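PDB 3U07: uncharacterized protein VPA0106, which is of unknown function but joins DUF1254 and DUF1214 family regions and, probably carrying a signal peptide, may be exported from the cytoplasm. Local coordinates for residues E31-Y36 with Q240-E245; V96-P101 with W109-M114; T120-S125 with F136-Q141. The protein carries 2 engineered substitutions. All blocks are in the same frame, centred on the assembly; numbering follows the deposited sequence.

Interaction 1 (E31-Y36 with Q240-E245); sequences EDAYIY and QSIGVE
The hydroxyl of Y36, a residue whose ring touches V244, is hydrogen-bonded through OH to OD2 of D232. This bond gives the phenol a fixed polar end, while its carbon edge makes the apolar contact. The ring reaches the loop because CG lies roughly anti to the backbone N (chi1 153°). Its near edge then meets V244, whose CG1 stands 4.0 Å from Y36 CE2, close to the ring plane rather than over a face, the two side chains running askew. The ring of W235 meets that of Y36 with planes at about 30°, and L223 and L236 add aliphatic neighbours.

One turn earlier on the helix, A33 offers a single methyl to the branch point of I242. A33 CB lies 3.8 Å from both I242 CG1 and I242 CG2, so it fits into the fork of the isoleucine instead of touching one tip. V244 links the two sites: with CG1 anti to its own backbone N, its CG1 is given to the tyrosine, and the other branch, CG2, approaches A33 CB at 4.2 Å.

The loop presents these residues in a compact shape. G243 N is hydrogen-bonded to Q240 O at 3.0 Å, which closes a type I turn over S241 and I242, and G243 itself adopts a positive phi of 108°. N220 then holds the loop beyond, its ND2 bonded to G243 O and its OD1 to E245 N. The contact is an example of helix-against-loop packing: one face of helix 26-52 rests on the loop that follows helix 233-239, joining the N-terminal helix to the helical part of the chain built by 215-224, 233-239 and 253-273.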
ATOM      1  N   GLU A  31       4.899  16.762  20.946  1.00 25.93           N
ATOM      2  CA  GLU A  31       3.935  16.587  19.862  1.00 22.19           C
ATOM      3  C   GLU A  31       4.650  16.126  18.595  1.00 21.23           C
ATOM      4  O   GLU A  31       4.202  15.203  17.912  1.00 23.78           O
ATOM      5  CB  GLU A  31       3.201  17.898  19.560  1.00 23.49           C
ATOM      6  CG  GLU A  31       2.198  17.768  18.416  1.00 27.68           C
ATOM      7  CD  GLU A  31       1.515  19.082  18.071  1.00 39.36           C
ATOM      8  OE1 GLU A  31       1.587  20.026  18.880  1.00 37.90           O
ATOM      9  OE2 GLU A  31       0.894  19.165  16.991  1.00 48.57           O
ATOM     10  N   ASP A  32       5.761  16.781  18.274  1.00 23.75           N
ATOM     11  CA  ASP A  32       6.513  16.409  17.089  1.00 26.17           C
ATOM     12  C   ASP A  32       7.116  15.016  17.262  1.00 26.35           C
ATOM     13  O   ASP A  32       7.186  14.249  16.311  1.00 25.92           O
ATOM     14  CB  ASP A  32       7.616  17.432  16.807  1.00 30.97           C
ATOM     15  CG  ASP A  32       7.064  18.796  16.427  1.00 37.17           C
ATOM     16  OD1 ASP A  32       5.964  18.856  15.841  1.00 33.34           O
ATOM     17  OD2 ASP A  32       7.739  19.809  16.702  1.00 41.55           O
ATOM     18  N   ALA A  33       7.544  14.689  18.479  1.00 26.37           N
ATOM     19  CA  ALA A  33       8.129  13.375  18.742  1.00 21.63           C
ATOM     20  C   ALA A  33       7.104  12.291  18.443  1.00 15.30           C
ATOM     21  O   ALA A  33       7.409  11.305  17.779  1.00 17.46           O
ATOM     22  CB  ALA A  33       8.593  13.276  20.200  1.00 26.13           C
ATOM     23  N   TYR A  34       5.877  12.476  18.925  1.00 17.32           N
ATOM     24  CA  TYR A  34       4.850  11.486  18.669  1.00 16.87           C
ATOM     25  C   TYR A  34       4.517  11.394  17.177  1.00 17.70           C
ATOM     26  O   TYR A  34       4.315  10.299  16.650  1.00 20.93           O
ATOM     27  CB  TYR A  34       3.568  11.801  19.439  1.00 18.77           C
ATOM     28  CG  TYR A  34       2.448  10.857  19.069  1.00 21.39           C
ATOM     29  CD1 TYR A  34       2.407   9.559  19.578  1.00 18.31           C
ATOM     30  CD2 TYR A  34       1.473  11.233  18.148  1.00 22.85           C
ATOM     31  CE1 TYR A  34       1.422   8.657  19.171  1.00 22.13           C
ATOM     32  CE2 TYR A  34       0.483  10.335  17.736  1.00 20.01           C
ATOM     33  CZ  TYR A  34       0.466   9.056  18.250  1.00 22.95           C
ATOM     34  OH  TYR A  34      -0.514   8.181  17.844  1.00 20.36           O
ATOM     35  N   ILE A  35       4.449  12.537  16.498  1.00 18.10           N
ATOM     36  CA  ILE A  35       4.125  12.531  15.076  1.00 22.45           C
ATOM     37  C   ILE A  35       5.193  11.776  14.276  1.00 22.20           C
ATOM     38  O   ILE A  35       4.868  11.089  13.306  1.00 20.61           O
ATOM     39  CB  ILE A  35       3.910  13.976  14.552  1.00 23.69           C
ATOM     40  CG1 ILE A  35       2.567  14.504  15.085  1.00 26.80           C
ATOM     41  CG2 ILE A  35       3.890  13.994  13.021  1.00 18.17           C
ATOM     42  CD1 ILE A  35       2.355  15.994  14.887  1.00 29.19           C
ATOM     43  N   TYR A  36       6.456  11.886  14.681  1.00 22.62           N
ATOM     44  CA  TYR A  36       7.526  11.141  14.008  1.00 21.34           C
ATOM     45  C   TYR A  36       7.317   9.648  14.291  1.00 22.60           C
ATOM     46  O   TYR A  36       7.409   8.809  13.390  1.00 23.68           O
ATOM     47  CB  TYR A  36       8.907  11.552  14.541  1.00 20.01           C
ATOM     48  CG  TYR A  36       9.955  10.456  14.423  1.00 22.27           C
ATOM     49  CD1 TYR A  36      10.596  10.189  13.209  1.00 21.13           C
ATOM     50  CD2 TYR A  36      10.254   9.641  15.516  1.00 16.50           C
ATOM     51  CE1 TYR A  36      11.506   9.130  13.087  1.00 20.85           C
ATOM     52  CE2 TYR A  36      11.163   8.580  15.406  1.00 14.36           C
ATOM     53  CZ  TYR A  36      11.781   8.329  14.191  1.00 22.57           C
ATOM     54  OH  TYR A  36      12.654   7.266  14.092  1.00 21.97           O
ATOM     55  N   GLN A 240      15.177  13.043  21.347  1.00 32.13           N
ATOM     56  CA  GLN A 240      15.837  12.268  22.387  1.00 38.41           C
ATOM     57  C   GLN A 240      15.387  12.560  23.820  1.00 36.29           C
ATOM     58  O   GLN A 240      15.205  11.639  24.616  1.00 30.66           O
ATOM     59  CB  GLN A 240      17.346  12.467  22.276  1.00 50.76           C
ATOM     60  CG  GLN A 240      18.167  11.466  23.057  1.00 65.64           C
ATOM     61  CD  GLN A 240      19.636  11.573  22.729  1.00 79.27           C
ATOM     62  OE1 GLN A 240      20.329  12.466  23.215  1.00 84.06           O
ATOM     63  NE2 GLN A 240      20.118  10.671  21.882  1.00 84.62           N
ATOM     64  N   SER A 241      15.210  13.831  24.154  1.00 34.11           N
ATOM     65  CA  SER A 241      14.798  14.201  25.507  1.00 30.65           C
ATOM     66  C   SER A 241      13.402  13.686  25.830  1.00 30.87           C
ATOM     67  O   SER A 241      13.041  13.525  26.994  1.00 30.09           O
ATOM     68  CB  SER A 241      14.837  15.724  25.679  1.00 34.36           C
ATOM     69  OG  SER A 241      13.898  16.368  24.831  1.00 29.81           O
ATOM     70  N   ILE A 242      12.620  13.421  24.791  1.00 24.68           N
ATOM     71  CA  ILE A 242      11.264  12.926  24.973  1.00 20.69           C
ATOM     72  C   ILE A 242      11.285  11.449  25.348  1.00 18.98           C
ATOM     73  O   ILE A 242      10.320  10.938  25.901  1.00 22.34           O
ATOM     74  CB  ILE A 242      10.421  13.124  23.686  1.00 24.06           C
ATOM     75  CG1 ILE A 242      10.374  14.611  23.323  1.00 28.40           C
ATOM     76  CG2 ILE A 242       9.011  12.588  23.884  1.00 18.53           C
ATOM     77  CD1 ILE A 242       9.754  15.498  24.395  1.00 28.26           C
ATOM     78  N   GLY A 243      12.388  10.767  25.051  1.00 22.71           N
ATOM     79  CA  GLY A 243      12.479   9.352  25.380  1.00 24.70           C
ATOM     80  C   GLY A 243      12.415   8.420  24.179  1.00 24.34           C
ATOM     81  O   GLY A 243      12.381   7.196  24.334  1.00 23.38           O
ATOM     82  N   VAL A 244      12.377   8.992  22.978  1.00 20.26           N
ATOM     83  CA  VAL A 244      12.341   8.191  21.751  1.00 24.51           C
ATOM     84  C   VAL A 244      13.790   7.864  21.441  1.00 23.22           C
ATOM     85  O   VAL A 244      14.580   8.751  21.120  1.00 33.14           O
ATOM     86  CB  VAL A 244      11.744   8.978  20.572  1.00 23.96           C
ATOM     87  CG1 VAL A 244      11.620   8.066  19.347  1.00 20.88           C
ATOM     88  CG2 VAL A 244      10.387   9.539  20.966  1.00 26.79           C
ATOM     89  N   GLU A 245      14.134   6.588  21.527  1.00 17.09           N
ATOM     90  CA  GLU A 245      15.510   6.161  21.316  1.00 15.61           C
ATOM     91  C   GLU A 245      15.530   4.642  21.137  1.00 14.45           C
ATOM     92  O   GLU A 245      14.884   3.927  21.901  1.00 16.03           O
ATOM     93  CB  GLU A 245      16.318   6.563  22.546  1.00 18.83           C
ATOM     94  CG  GLU A 245      17.779   6.175  22.538  1.00 29.37           C
ATOM     95  CD  GLU A 245      18.460   6.604  23.821  1.00 34.34           C
ATOM     96  OE1 GLU A 245      18.291   7.776  24.211  1.00 30.49           O
ATOM     97  OE2 GLU A 245      19.155   5.775  24.437  1.00 40.20           O
TER

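Interaction 2 (V96-P101 with W109-M114); sequences VIVSVP and WILHTM
V98 and V100 face W109 and L111 from a different sheet: the axes of the short strands 96-100 and 109-114 approach to 9.9 Å and run nearly antiparallel, at 171°. At this separation no backbone hydrogen bond can cross, and V100 and L111, the pair with the nearest CA atoms, are still 8.5 Å apart there. The space is filled by side chains.

L111 is the central piece. Its CG is anti to the backbone N (chi1 168°), carrying the side chain toward the opposite strand, and chi2 of 55° turns CD2 to meet methyls of both valines. V98 meets it tip to tip, with V98 CG1 3.8 Å from L111 CD2. V100, next but one along the same strand, comes in at a slant beside it, its CG2 methyl 4.1 Å from the same L111 CD2.

The second methyl of V100 has a different task. V100 CG1 sits over one face of the W109 indole, 4.0 Å from W109 CZ3 on the six-membered ring. The polar edge of the indole is engaged elsewhere, NE1 being hydrogen-bonded to G130 O. L164 of strand 161-169 touches both V98 and L111, while S99, whose side chain starts off away from this interface, is bonded through OG to Q135 and R189.

Every group that meets across the gap is thus apolar, and the pairing of the sheets here probably rests on fit and on burial of apolar surface, whereas the hydrogen bonds named here, those of W109 NE1 and S99 OG, are made to residues outside the contact.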
ATOM      1  N   VAL A  96      17.124 -12.562   2.929  1.00 18.13           N
ATOM      2  CA  VAL A  96      16.047 -13.396   2.420  1.00 19.84           C
ATOM      3  C   VAL A  96      15.864 -13.069   0.948  1.00 24.73           C
ATOM      4  O   VAL A  96      15.953 -11.911   0.532  1.00 17.01           O
ATOM      5  CB  VAL A  96      14.728 -13.134   3.184  1.00 31.86           C
ATOM      6  CG1 VAL A  96      14.339 -11.678   3.056  1.00 48.23           C
ATOM      7  CG2 VAL A  96      13.625 -14.025   2.648  1.00 28.77           C
ATOM      8  N   ILE A  97      15.614 -14.104   0.162  1.00 22.10           N
ATOM      9  CA  ILE A  97      15.446 -13.945  -1.266  1.00 21.08           C
ATOM     10  C   ILE A  97      14.036 -14.290  -1.719  1.00 23.90           C
ATOM     11  O   ILE A  97      13.508 -15.360  -1.417  1.00 24.97           O
ATOM     12  CB  ILE A  97      16.474 -14.832  -2.015  1.00 18.93           C
ATOM     13  CG1 ILE A  97      17.886 -14.313  -1.731  1.00 16.86           C
ATOM     14  CG2 ILE A  97      16.180 -14.846  -3.506  1.00 16.19           C
ATOM     15  CD1 ILE A  97      18.986 -15.287  -2.102  1.00 23.11           C
ATOM     16  N   VAL A  98      13.420 -13.354  -2.425  1.00 19.42           N
ATOM     17  CA  VAL A  98      12.088 -13.562  -2.952  1.00 18.08           C
ATOM     18  C   VAL A  98      12.275 -13.907  -4.419  1.00 18.09           C
ATOM     19  O   VAL A  98      12.913 -13.159  -5.170  1.00 15.86           O
ATOM     20  CB  VAL A  98      11.225 -12.292  -2.808  1.00 21.07           C
ATOM     21  CG1 VAL A  98       9.858 -12.512  -3.453  1.00 20.76           C
ATOM     22  CG2 VAL A  98      11.065 -11.948  -1.325  1.00 19.52           C
ATOM     23  N   SER A  99      11.750 -15.060  -4.817  1.00 22.94           N
ATOM     24  CA  SER A  99      11.866 -15.513  -6.196  1.00 22.79           C
ATOM     25  C   SER A  99      10.602 -15.182  -6.974  1.00 25.17           C
ATOM     26  O   SER A  99       9.489 -15.486  -6.540  1.00 27.27           O
ATOM     27  CB  SER A  99      12.108 -17.026  -6.249  1.00 24.87           C
ATOM     28  OG  SER A  99      13.288 -17.391  -5.558  1.00 26.72           O
ATOM     29  N   VAL A 100      10.793 -14.548  -8.125  1.00 22.35           N
ATOM     30  CA  VAL A 100       9.698 -14.172  -9.006  1.00 23.00           C
ATOM     31  C   VAL A 100      10.031 -14.684 -10.405  1.00 24.21           C
ATOM     32  O   VAL A 100      11.069 -14.334 -10.972  1.00 26.90           O
ATOM     33  CB  VAL A 100       9.518 -12.635  -9.043  1.00 18.36           C
ATOM     34  CG1 VAL A 100       8.477 -12.253 -10.083  1.00 21.73           C
ATOM     35  CG2 VAL A 100       9.082 -12.136  -7.670  1.00 22.77           C
ATOM     36  N   PRO A 101       9.157 -15.530 -10.974  1.00 29.22           N
ATOM     37  CA  PRO A 101       9.337 -16.109 -12.311  1.00 24.04           C
ATOM     38  C   PRO A 101       9.104 -15.094 -13.419  1.00 27.72           C
ATOM     39  O   PRO A 101       8.406 -14.104 -13.211  1.00 26.73           O
ATOM     40  CB  PRO A 101       8.274 -17.201 -12.352  1.00 29.20           C
ATOM     41  CG  PRO A 101       7.146 -16.576 -11.565  1.00 27.19           C
ATOM     42  CD  PRO A 101       7.895 -15.999 -10.368  1.00 27.21           C
ATOM     43  N   TRP A 109       2.132  -7.001 -12.975  1.00 27.90           N
ATOM     44  CA  TRP A 109       2.519  -7.650 -11.725  1.00 24.03           C
ATOM     45  C   TRP A 109       3.422  -6.704 -10.967  1.00 22.40           C
ATOM     46  O   TRP A 109       4.061  -5.831 -11.560  1.00 26.98           O
ATOM     47  CB  TRP A 109       3.263  -8.964 -11.965  1.00 24.81           C
ATOM     48  CG  TRP A 109       4.565  -8.810 -12.701  1.00 21.04           C
ATOM     49  CD1 TRP A 109       4.748  -8.807 -14.055  1.00 27.89           C
ATOM     50  CD2 TRP A 109       5.863  -8.637 -12.120  1.00 22.39           C
ATOM     51  NE1 TRP A 109       6.080  -8.648 -14.353  1.00 30.26           N
ATOM     52  CE2 TRP A 109       6.787  -8.543 -13.185  1.00 25.54           C
ATOM     53  CE3 TRP A 109       6.333  -8.558 -10.803  1.00 21.40           C
ATOM     54  CZ2 TRP A 109       8.159  -8.369 -12.971  1.00 18.53           C
ATOM     55  CZ3 TRP A 109       7.697  -8.385 -10.590  1.00 25.76           C
ATOM     56  CH2 TRP A 109       8.594  -8.295 -11.670  1.00 23.94           C
ATOM     57  N   ILE A 110       3.469  -6.869  -9.654  1.00 18.01           N
ATOM     58  CA  ILE A 110       4.314  -6.016  -8.838  1.00 17.09           C
ATOM     59  C   ILE A 110       4.660  -6.679  -7.511  1.00 18.75           C
ATOM     60  O   ILE A 110       3.819  -7.342  -6.899  1.00 22.45           O
ATOM     61  CB  ILE A 110       3.626  -4.651  -8.565  1.00 30.21           C
ATOM     62  CG1 ILE A 110       4.565  -3.735  -7.779  1.00 25.66           C
ATOM     63  CG2 ILE A 110       2.310  -4.865  -7.815  1.00 25.23           C
ATOM     64  CD1 ILE A 110       4.143  -2.290  -7.795  1.00 20.56           C
ATOM     65  N   LEU A 111       5.920  -6.541  -7.107  1.00 18.99           N
ATOM     66  CA  LEU A 111       6.386  -7.054  -5.819  1.00 18.62           C
ATOM     67  C   LEU A 111       6.632  -5.757  -5.048  1.00 21.66           C
ATOM     68  O   LEU A 111       7.491  -4.958  -5.415  1.00 20.13           O
ATOM     69  CB  LEU A 111       7.683  -7.851  -5.968  1.00 15.27           C
ATOM     70  CG  LEU A 111       8.429  -8.213  -4.674  1.00 19.60           C
ATOM     71  CD1 LEU A 111       7.508  -8.965  -3.720  1.00 21.08           C
ATOM     72  CD2 LEU A 111       9.647  -9.056  -5.023  1.00 20.22           C
ATOM     73  N   HIS A 112       5.862  -5.544  -3.990  1.00 24.86           N
ATOM     74  CA  HIS A 112       5.958  -4.317  -3.211  1.00 18.71           C
ATOM     75  C   HIS A 112       6.310  -4.587  -1.749  1.00 19.83           C
ATOM     76  O   HIS A 112       5.614  -5.335  -1.070  1.00 17.52           O
ATOM     77  CB  HIS A 112       4.614  -3.589  -3.312  1.00 15.74           C
ATOM     78  CG  HIS A 112       4.522  -2.345  -2.488  1.00 20.80           C
ATOM     79  ND1 HIS A 112       3.343  -1.934  -1.901  1.00 21.65           N
ATOM     80  CD2 HIS A 112       5.446  -1.411  -2.166  1.00 19.90           C
ATOM     81  CE1 HIS A 112       3.548  -0.804  -1.251  1.00 19.86           C
ATOM     82  NE2 HIS A 112       4.818  -0.465  -1.396  1.00 23.64           N
ATOM     83  N   THR A 113       7.391  -3.975  -1.269  1.00 15.81           N
ATOM     84  CA  THR A 113       7.804  -4.160   0.116  1.00 16.22           C
ATOM     85  C   THR A 113       7.955  -2.821   0.808  1.00 18.21           C
ATOM     86  O   THR A 113       8.348  -1.835   0.188  1.00 13.87           O
ATOM     87  CB  THR A 113       9.158  -4.926   0.228  1.00 15.82           C
ATOM     88  OG1 THR A 113      10.162  -4.244  -0.536  1.00 15.47           O
ATOM     89  CG2 THR A 113       9.020  -6.360  -0.285  1.00 14.61           C
HETATM   90  N   MSE A 114       7.635  -2.794   2.098  1.00 12.56           N
HETATM   91  CA  MSE A 114       7.736  -1.572   2.889  1.00 18.88           C
HETATM   92  C   MSE A 114       8.326  -1.908   4.246  1.00 16.78           C
HETATM   93  O   MSE A 114       8.116  -3.007   4.762  1.00 17.07           O
HETATM   94  CB  MSE A 114       6.350  -0.939   3.067  1.00 13.88           C
HETATM   95  CG  MSE A 114       5.739  -0.455   1.754  1.00 19.87           C
HETATM   96 SE   MSE A 114       4.002   0.385   1.988  0.76 22.46          SE
HETATM   97  CE  MSE A 114       3.012  -1.259   2.181  1.00 86.67           C
TER

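Interaction 3 (T120-S125 with F136-Q141); sequences TNAAFS and FMFAAQ
The rings of F124 and F136 lie face to face, with centroids 4.1 Å apart and planes inclined by 19°. The overlap is not symmetrical: F136 CD1 stands 3.5 Å above the plane of the F124 ring, over its centre, whereas F124 CD2 lies over the F136 ring displaced toward the rim. The result is an offset stack in which a carbon of one ring, not its middle, sits above the middle of the other. F124 CE2 and F136 CD1 make the closest approach, at 3.6 Å.

Both phenylalanines reach this position with CG anti to the carbonyl carbon (chi1 -63° for F124 and -55° for F136). Starting from strands that run antiparallel in opposing sheets, the two side chains slide past one another in opposite directions, and this lets the rings lie flat together instead of meeting end on.

The F138 ring stands steeply to that of F124, although its chi1 is the same. Its CZ comes to the edge of the F124 ring, near that ring's plane, 4.4 Å from F124 CE2, so F124 has one phenylalanine over a face and another at its rim. Farther along its own edge, F138 CE2 receives the methyl of A122, with A122 CB at 3.9 Å. The small alanine belongs to a classic beta bulge, in which N121 and A122 both face T113 on the adjoining strand. V155 of strand 153-157 packs against F124 and F138, and V100 against F136.

Since no polar atom joins the strands across this gap, cohesion probably comes from dispersion between closely laid aromatic faces and from burial of apolar surface; the offset of the stacked rings is also the arrangement that eases repulsion between their pi clouds.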
ATOM      1  N   THR A 120       8.269   2.692   1.414  1.00 19.70           N
ATOM      2  CA  THR A 120       8.340   1.639   0.411  1.00 18.03           C
ATOM      3  C   THR A 120       9.848   1.490   0.131  1.00 18.41           C
ATOM      4  O   THR A 120      10.541   2.489  -0.075  1.00 22.42           O
ATOM      5  CB  THR A 120       7.597   2.050  -0.883  1.00 18.22           C
ATOM      6  OG1 THR A 120       6.184   1.865  -0.701  1.00 16.06           O
ATOM      7  CG2 THR A 120       8.075   1.220  -2.066  1.00 18.59           C
ATOM      8  N   ASN A 121      10.370   0.267   0.180  1.00 21.13           N
ATOM      9  CA  ASN A 121      11.796   0.075  -0.090  1.00 15.97           C
ATOM     10  C   ASN A 121      12.054  -0.784  -1.319  1.00 21.17           C
ATOM     11  O   ASN A 121      13.198  -1.050  -1.678  1.00 19.59           O
ATOM     12  CB  ASN A 121      12.540  -0.491   1.136  1.00 15.53           C
ATOM     13  CG  ASN A 121      11.891  -1.741   1.724  1.00 19.54           C
ATOM     14  OD1 ASN A 121      11.100  -2.429   1.077  1.00 19.02           O
ATOM     15  ND2 ASN A 121      12.255  -2.050   2.964  1.00 20.79           N
ATOM     16  N   ALA A 122      10.981  -1.216  -1.967  1.00 22.54           N
ATOM     17  CA  ALA A 122      11.107  -1.990  -3.190  1.00 22.88           C
ATOM     18  C   ALA A 122       9.775  -2.060  -3.918  1.00 24.67           C
ATOM     19  O   ALA A 122       8.718  -2.235  -3.305  1.00 18.25           O
ATOM     20  CB  ALA A 122      11.617  -3.391  -2.897  1.00 22.84           C
ATOM     21  N   ALA A 123       9.835  -1.902  -5.234  1.00 19.37           N
ATOM     22  CA  ALA A 123       8.649  -1.976  -6.074  1.00 18.87           C
ATOM     23  C   ALA A 123       9.096  -2.516  -7.425  1.00 22.03           C
ATOM     24  O   ALA A 123       9.295  -1.756  -8.370  1.00 24.42           O
ATOM     25  CB  ALA A 123       8.023  -0.590  -6.242  1.00 17.08           C
ATOM     26  N   PHE A 124       9.293  -3.828  -7.498  1.00 15.96           N
ATOM     27  CA  PHE A 124       9.700  -4.466  -8.742  1.00 19.66           C
ATOM     28  C   PHE A 124       8.413  -4.802  -9.474  1.00 17.20           C
ATOM     29  O   PHE A 124       7.497  -5.378  -8.888  1.00 20.33           O
ATOM     30  CB  PHE A 124      10.485  -5.751  -8.461  1.00 18.65           C
ATOM     31  CG  PHE A 124      11.770  -5.524  -7.718  1.00 20.93           C
ATOM     32  CD1 PHE A 124      12.821  -4.831  -8.318  1.00 17.95           C
ATOM     33  CD2 PHE A 124      11.924  -5.986  -6.410  1.00 21.40           C
ATOM     34  CE1 PHE A 124      14.010  -4.600  -7.625  1.00 23.27           C
ATOM     35  CE2 PHE A 124      13.108  -5.762  -5.709  1.00 18.66           C
ATOM     36  CZ  PHE A 124      14.156  -5.066  -6.315  1.00 19.54           C
ATOM     37  N   SER A 125       8.328  -4.441 -10.749  1.00 18.00           N
ATOM     38  CA  SER A 125       7.107  -4.731 -11.485  1.00 18.24           C
ATOM     39  C   SER A 125       7.226  -4.623 -12.994  1.00 25.13           C
ATOM     40  O   SER A 125       8.228  -4.139 -13.537  1.00 22.42           O
ATOM     41  CB  SER A 125       5.982  -3.803 -11.020  1.00 25.90           C
ATOM     42  OG  SER A 125       5.923  -2.643 -11.825  1.00 29.54           O
ATOM     43  N   PHE A 136      15.235 -11.674  -5.967  1.00 14.37           N
ATOM     44  CA  PHE A 136      15.401 -10.415  -5.258  1.00 13.29           C
ATOM     45  C   PHE A 136      15.774 -10.654  -3.812  1.00 16.22           C
ATOM     46  O   PHE A 136      15.010 -11.235  -3.044  1.00 17.71           O
ATOM     47  CB  PHE A 136      14.106  -9.605  -5.386  1.00 12.31           C
ATOM     48  CG  PHE A 136      13.682  -9.393  -6.819  1.00 17.25           C
ATOM     49  CD1 PHE A 136      14.357  -8.486  -7.626  1.00 18.39           C
ATOM     50  CD2 PHE A 136      12.639 -10.130  -7.370  1.00 19.23           C
ATOM     51  CE1 PHE A 136      14.000  -8.312  -8.967  1.00 20.15           C
ATOM     52  CE2 PHE A 136      12.274  -9.963  -8.713  1.00 20.02           C
ATOM     53  CZ  PHE A 136      12.958  -9.052  -9.510  1.00 15.73           C
HETATM   54  N   MSE A 137      16.971 -10.211  -3.448  1.00 15.88           N
HETATM   55  CA  MSE A 137      17.452 -10.413  -2.097  1.00 17.72           C
HETATM   56  C   MSE A 137      17.279  -9.185  -1.223  1.00 16.15           C
HETATM   57  O   MSE A 137      17.661  -8.082  -1.600  1.00 15.04           O
HETATM   58  CB  MSE A 137      18.932 -10.833  -2.123  1.00 12.58           C
HETATM   59  CG  MSE A 137      19.475 -11.270  -0.765  1.00 14.73           C
HETATM   60 SE   MSE A 137      21.322 -11.936  -0.821  0.78 26.61          SE
HETATM   61  CE  MSE A 137      22.185 -10.273  -0.450  1.00 23.08           C
ATOM     62  N   PHE A 138      16.686  -9.398  -0.056  1.00 13.06           N
ATOM     63  CA  PHE A 138      16.474  -8.340   0.914  1.00 15.34           C
ATOM     64  C   PHE A 138      17.429  -8.613   2.065  1.00 16.94           C
ATOM     65  O   PHE A 138      17.421  -9.701   2.641  1.00 13.72           O
ATOM     66  CB  PHE A 138      15.026  -8.361   1.410  1.00 15.92           C
ATOM     67  CG  PHE A 138      14.033  -8.084   0.331  1.00 16.19           C
ATOM     68  CD1 PHE A 138      13.717  -9.064  -0.606  1.00 13.57           C
ATOM     69  CD2 PHE A 138      13.471  -6.816   0.202  1.00 14.85           C
ATOM     70  CE1 PHE A 138      12.852  -8.788  -1.663  1.00 18.40           C
ATOM     71  CE2 PHE A 138      12.603  -6.523  -0.852  1.00 17.49           C
ATOM     72  CZ  PHE A 138      12.296  -7.511  -1.786  1.00 20.75           C
ATOM     73  N   ALA A 139      18.259  -7.629   2.389  1.00 14.84           N
ATOM     74  CA  ALA A 139      19.221  -7.793   3.466  1.00 18.23           C
ATOM     75  C   ALA A 139      19.193  -6.596   4.384  1.00 20.76           C
ATOM     76  O   ALA A 139      18.857  -5.485   3.957  1.00 18.29           O
ATOM     77  CB  ALA A 139      20.632  -7.975   2.887  1.00 19.90           C
ATOM     78  N   ALA A 140      19.536  -6.851   5.646  1.00 15.84           N
ATOM     79  CA  ALA A 140      19.567  -5.799   6.600  1.00 18.86           C
ATOM     80  C   ALA A 140      20.629  -4.879   6.111  1.00 21.92           C
ATOM     81  O   ALA A 140      21.633  -5.274   5.451  1.00 19.49           O
ATOM     82  CB  ALA A 140      19.897  -6.260   7.998  1.00 15.87           C
ATOM     83  N   GLN A 141      20.382  -3.644   6.411  1.00 22.91           N
ATOM     84  CA  GLN A 141      21.283  -2.626   6.020  1.00 28.13           C
ATOM     85  C   GLN A 141      22.743  -2.868   6.416  1.00 26.10           C
ATOM     86  O   GLN A 141      23.622  -2.539   5.628  1.00 30.13           O
ATOM     87  CB  GLN A 141      20.714  -1.345   6.568  1.00 27.84           C
ATOM     88  CG  GLN A 141      21.479  -0.153   6.119  1.00 28.41           C
ATOM     89  CD  GLN A 141      21.361   0.098   4.624  1.00 28.63           C
ATOM     90  OE1 GLN A 141      22.246  -0.240   3.849  1.00 33.52           O
ATOM     91  NE2 GLN A 141      20.255   0.700   4.218  1.00 27.09           N
TER

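How the interactions relate
Interactions 2 and 3 are two samples of one sandwich interior. Strands 109-115 and 120-125 are neighbours in one sheet, 96-100 and 134-140 in the other, and each contact spans the gap between them; their centres are 8 Å apart. Aliphatic branches and an indole fill the gap in interaction 2, phenylalanine rings in interaction 3; interaction 3 reaches toward the surface at the partly exposed F124. Interaction 1 lies in the helical part, its centre 33 Å from that of interaction 2, and touches neither. It too is buried, though farther from the middle of the chain, and it closes a chain loop within which the two sheet contacts are nested. All three cross their interfaces without hydrogen bonds.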